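Local coordinates for protein lipase aflb (Neosartorya fumigata, PDB 6IDY) that is a fungal lipase of the alpha/beta-hydrolase type that probably hydrolyses ester bonds in lipid substrates, at residues Thr316-Glu319 / Ile320-Pro323; Leu365-Pro368 / Leu369-Ala372. All blocks are in the same frame, centred on the assembly; numbering follows the deposited sequence.

Contact 1 (Thr316-Glu319 / Ile320-Pro323); sequences TFDE and IVQP
The carboxylate of Asp318 is approached by two backbone N-H groups of the residues that follow it, each from its own direction. Val321 N reaches OD1 of Asp318 from well above the carboxylate plane, in an almost straight bond of 2.8 Å. Ile320 N, 3.0 Å from Asp318 OD1, meets that oxygen nearly along its C-O bond. The second flat group, the amide of Gln322, donates within its own plane: Asp318 O lies close to that plane, 2.8 Å from Gln322 NE2, and receives the N-H on a lone pair in its own carbonyl plane. A second, weak bond runs from Gln322 NE2 to Thr316 O. With OD1 bound to the N-H groups two and three residues ahead, Asp318 forms an Asx turn, and CG standing opposite the backbone N (chi1 -166°) swings the carboxylate over this bend. The turn lies in the loop after strand 310-314, where many alpha/beta hydrolases carry the acid of the catalytic triad. Asp318 OD2 is hydrogen-bonded to His361 ND1, consistent with an Asp-His pair of that kind, and the two bonds on OD1 fix the rotation of the carboxylate facing the imidazole. The Gln322 amide is held at both ends, since OE1 accepts from Met324 N beyond the cis peptide bond that precedes Pro323. Glu319 and Ile320 run side by side in the same direction, with Glu319 CG 3.9 Å and OE2 3.8 Å from Ile320 CD1. Glu319 OE1 accepts from His361 N and OE2 lies close to Glu362 OE1, while Met84 and Phe81 of helix 81-90 pack on the Glu319-Ile320 pair.

Contact 2 (Leu365-Pro368 / Leu369-Ala372); sequences LYNP and LAWA
Asn367 is the N-cap of helix 368-379, and its side-chain oxygen receives the first N-H groups of the helix. Ala370 N gives the principal capping bond to Asn367 OD1, 3.1 Å long and directed at a lone pair in the carbonyl plane. Leu369 N is 2.9 Å from the same OD1, but its N-H is badly aimed and the bond is weak. Asn367 CG is turned opposite the backbone N (chi1 -178°), which carries OD1 round over the start of the helix, and CB of Asn367 packs against CB of Ala370 at 3.9 Å. At the other end of the amide, ND2 donates to Ala355 O, so that a neighbouring part of the same long loop fixes which way the amide faces. Pro368, lacking an N-H, takes the first helical position, and the regular pattern starts with Trp371 N to Asn367 O and Ala372 N to Pro368 O. The helix follows the last strand of the central sheet, 341-345, across the loop after helix 346-349, and runs on through Ala377, one of the calcium-site residues; the side chain of Ala372 is about 14 Å from the ion. Trp371 adds a bond from the side chain back to the preceding loop. Its indole NE1 donates to Leu365 O at 2.8 Å with an angle of 162° at the hydrogen. The acceptor is only 8° out of the ring plane, although the donor is tilted from the carbonyl plane of Leu365. Along the same edge of the indole, CD1 of Trp371 comes to 3.2 Å from Asn367 O, the oxygen that accepts from the backbone N of Trp371. Phe181 stacks on the indole ring, while the side chain of Leu369 is packed among Leu346, Ile349, Leu391 and Val394.

Contacts 1 and 2 are both largely buried and follow each other along the chain, their centres about 17 Å apart and their nearest atoms about 9 Å apart without touching. In each, a side-chain oxygen of an Asx residue gathers two backbone N-H groups, yet the setting differs. At 316-323 the oxygen belongs to a carboxylate in an irregular loop after a sheet strand, and its second oxygen is hydrogen-bonded to His361, with Glu319 and Glu362 close by. At 365-372 it belongs to a neutral amide that starts a helix, whose Leu369 and Trp371 pack into hydrophobic and aromatic neighbours. The loop that carries His361, the partner of Asp318, continues into Leu365 and the helix of contact 2.

Contact 1 (Thr316-Glu319 / Ile320-Pro323)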
# COMPACT_ATOMS: atom_id res chain seq x y z
N THR A 316 0.31 -4.26 15.37
CA THR A 316 0.02 -5.61 15.87
C THR A 316 -1.32 -6.10 15.28
O THR A 316 -1.47 -7.29 14.98
CB THR A 316 -0.05 -5.58 17.42
OG1 THR A 316 1.27 -5.37 17.92
CG2 THR A 316 -0.62 -6.87 18.04
N PHE A 317 -2.28 -5.18 15.12
CA PHE A 317 -3.64 -5.48 14.66
C PHE A 317 -3.77 -5.59 13.14
O PHE A 317 -4.88 -5.57 12.61
CB PHE A 317 -4.64 -4.47 15.26
CG PHE A 317 -4.61 -4.54 16.77
CD1 PHE A 317 -5.19 -5.61 17.45
CD2 PHE A 317 -3.95 -3.57 17.52
CE1 PHE A 317 -5.12 -5.70 18.84
CE2 PHE A 317 -3.90 -3.65 18.92
CZ PHE A 317 -4.48 -4.72 19.56
N ASP A 318 -2.63 -5.81 12.45
CA ASP A 318 -2.59 -6.04 11.01
C ASP A 318 -3.26 -7.41 10.74
O ASP A 318 -2.77 -8.43 11.22
CB ASP A 318 -1.13 -6.04 10.52
CG ASP A 318 -0.97 -5.94 9.02
OD1 ASP A 318 -1.64 -6.72 8.30
OD2 ASP A 318 -0.17 -5.12 8.57
N GLU A 319 -4.38 -7.41 10.01
CA GLU A 319 -5.17 -8.61 9.71
C GLU A 319 -4.69 -9.36 8.44
O GLU A 319 -5.23 -10.41 8.10
CB GLU A 319 -6.67 -8.25 9.62
CG GLU A 319 -7.13 -7.66 8.28
CD GLU A 319 -6.80 -6.22 7.95
OE1 GLU A 319 -6.00 -5.58 8.67
OE2 GLU A 319 -7.36 -5.72 6.96
N ILE A 320 -3.70 -8.79 7.75
CA ILE A 320 -3.16 -9.33 6.49
C ILE A 320 -1.79 -9.95 6.68
O ILE A 320 -1.52 -11.04 6.18
CB ILE A 320 -3.09 -8.19 5.41
CG1 ILE A 320 -4.44 -7.43 5.22
CG2 ILE A 320 -2.53 -8.71 4.08
CD1 ILE A 320 -5.60 -8.17 4.73
N VAL A 321 -0.90 -9.21 7.36
CA VAL A 321 0.49 -9.57 7.57
C VAL A 321 0.75 -9.93 9.01
O VAL A 321 0.39 -9.17 9.91
CB VAL A 321 1.45 -8.44 7.08
CG1 VAL A 321 2.92 -8.84 7.22
CG2 VAL A 321 1.13 -8.02 5.64
N GLN A 322 1.38 -11.09 9.23
CA GLN A 322 1.81 -11.53 10.55
C GLN A 322 3.11 -12.32 10.42
O GLN A 322 3.27 -13.07 9.46
CB GLN A 322 0.74 -12.33 11.31
CG GLN A 322 -0.25 -11.50 12.16
CD GLN A 322 0.23 -10.26 12.91
OE1 GLN A 322 1.14 -10.30 13.76
NE2 GLN A 322 -0.43 -9.14 12.64
N PRO A 323 4.05 -12.17 11.37
CA PRO A 323 4.00 -11.29 12.55
C PRO A 323 4.26 -9.82 12.21
O PRO A 323 5.06 -9.51 11.32
CB PRO A 323 5.08 -11.89 13.47
CG PRO A 323 6.10 -12.41 12.51
CD PRO A 323 5.31 -12.93 11.32

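Contact 2 (Leu365-Pro368 / Leu369-Ala372)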
# COMPACT_ATOMS: atom_id res chain seq x y z
N LEU A 365 -2.62 3.77 7.42
CA LEU A 365 -2.70 4.91 6.50
C LEU A 365 -3.38 6.15 7.13
O LEU A 365 -3.12 7.28 6.69
CB LEU A 365 -3.42 4.53 5.19
CG LEU A 365 -2.72 3.51 4.29
CD1 LEU A 365 -3.70 2.91 3.28
CD2 LEU A 365 -1.51 4.13 3.58
N TYR A 366 -4.24 5.93 8.13
CA TYR A 366 -4.91 7.04 8.82
C TYR A 366 -4.45 7.16 10.28
O TYR A 366 -5.11 7.84 11.07
CB TYR A 366 -6.45 6.99 8.67
CG TYR A 366 -7.13 5.71 9.12
CD1 TYR A 366 -7.21 5.37 10.47
CD2 TYR A 366 -7.79 4.89 8.21
CE1 TYR A 366 -7.86 4.21 10.89
CE2 TYR A 366 -8.46 3.73 8.62
CZ TYR A 366 -8.50 3.40 9.96
OH TYR A 366 -9.13 2.25 10.37
N ASN A 367 -3.34 6.51 10.64
CA ASN A 367 -2.81 6.57 12.01
C ASN A 367 -2.07 7.90 12.28
O ASN A 367 -1.23 8.30 11.47
CB ASN A 367 -1.93 5.36 12.32
CG ASN A 367 -1.43 5.37 13.74
OD1 ASN A 367 -0.40 5.96 14.04
ND2 ASN A 367 -2.16 4.74 14.64
N PRO A 368 -2.36 8.60 13.41
CA PRO A 368 -1.69 9.90 13.67
C PRO A 368 -0.18 9.82 13.85
O PRO A 368 0.51 10.75 13.42
CB PRO A 368 -2.40 10.43 14.91
CG PRO A 368 -3.02 9.26 15.54
CD PRO A 368 -3.35 8.29 14.47
N LEU A 369 0.33 8.73 14.45
CA LEU A 369 1.76 8.52 14.63
C LEU A 369 2.42 8.27 13.27
O LEU A 369 3.48 8.84 13.00
CB LEU A 369 2.06 7.38 15.63
CG LEU A 369 3.54 7.00 15.85
CD1 LEU A 369 4.30 8.10 16.61
CD2 LEU A 369 3.66 5.66 16.54
N ALA A 370 1.76 7.48 12.38
CA ALA A 370 2.26 7.21 11.02
C ALA A 370 2.49 8.53 10.27
O ALA A 370 3.55 8.72 9.67
CB ALA A 370 1.28 6.33 10.26
N TRP A 371 1.51 9.46 10.35
CA TRP A 371 1.55 10.79 9.74
C TRP A 371 2.63 11.68 10.34
O TRP A 371 3.38 12.29 9.59
CB TRP A 371 0.18 11.47 9.85
CG TRP A 371 -0.74 11.04 8.76
CD1 TRP A 371 -1.33 9.82 8.62
CD2 TRP A 371 -1.13 11.82 7.62
NE1 TRP A 371 -2.08 9.79 7.46
CE2 TRP A 371 -1.98 11.01 6.84
CE3 TRP A 371 -0.84 13.13 7.19
CZ2 TRP A 371 -2.54 11.46 5.63
CZ3 TRP A 371 -1.41 13.58 6.01
CH2 TRP A 371 -2.24 12.75 5.23
N ALA A 372 2.72 11.72 11.69
CA ALA A 372 3.72 12.51 12.40
C ALA A 372 5.14 12.03 12.05
O ALA A 372 6.04 12.85 11.88
CB ALA A 372 3.48 12.45 13.90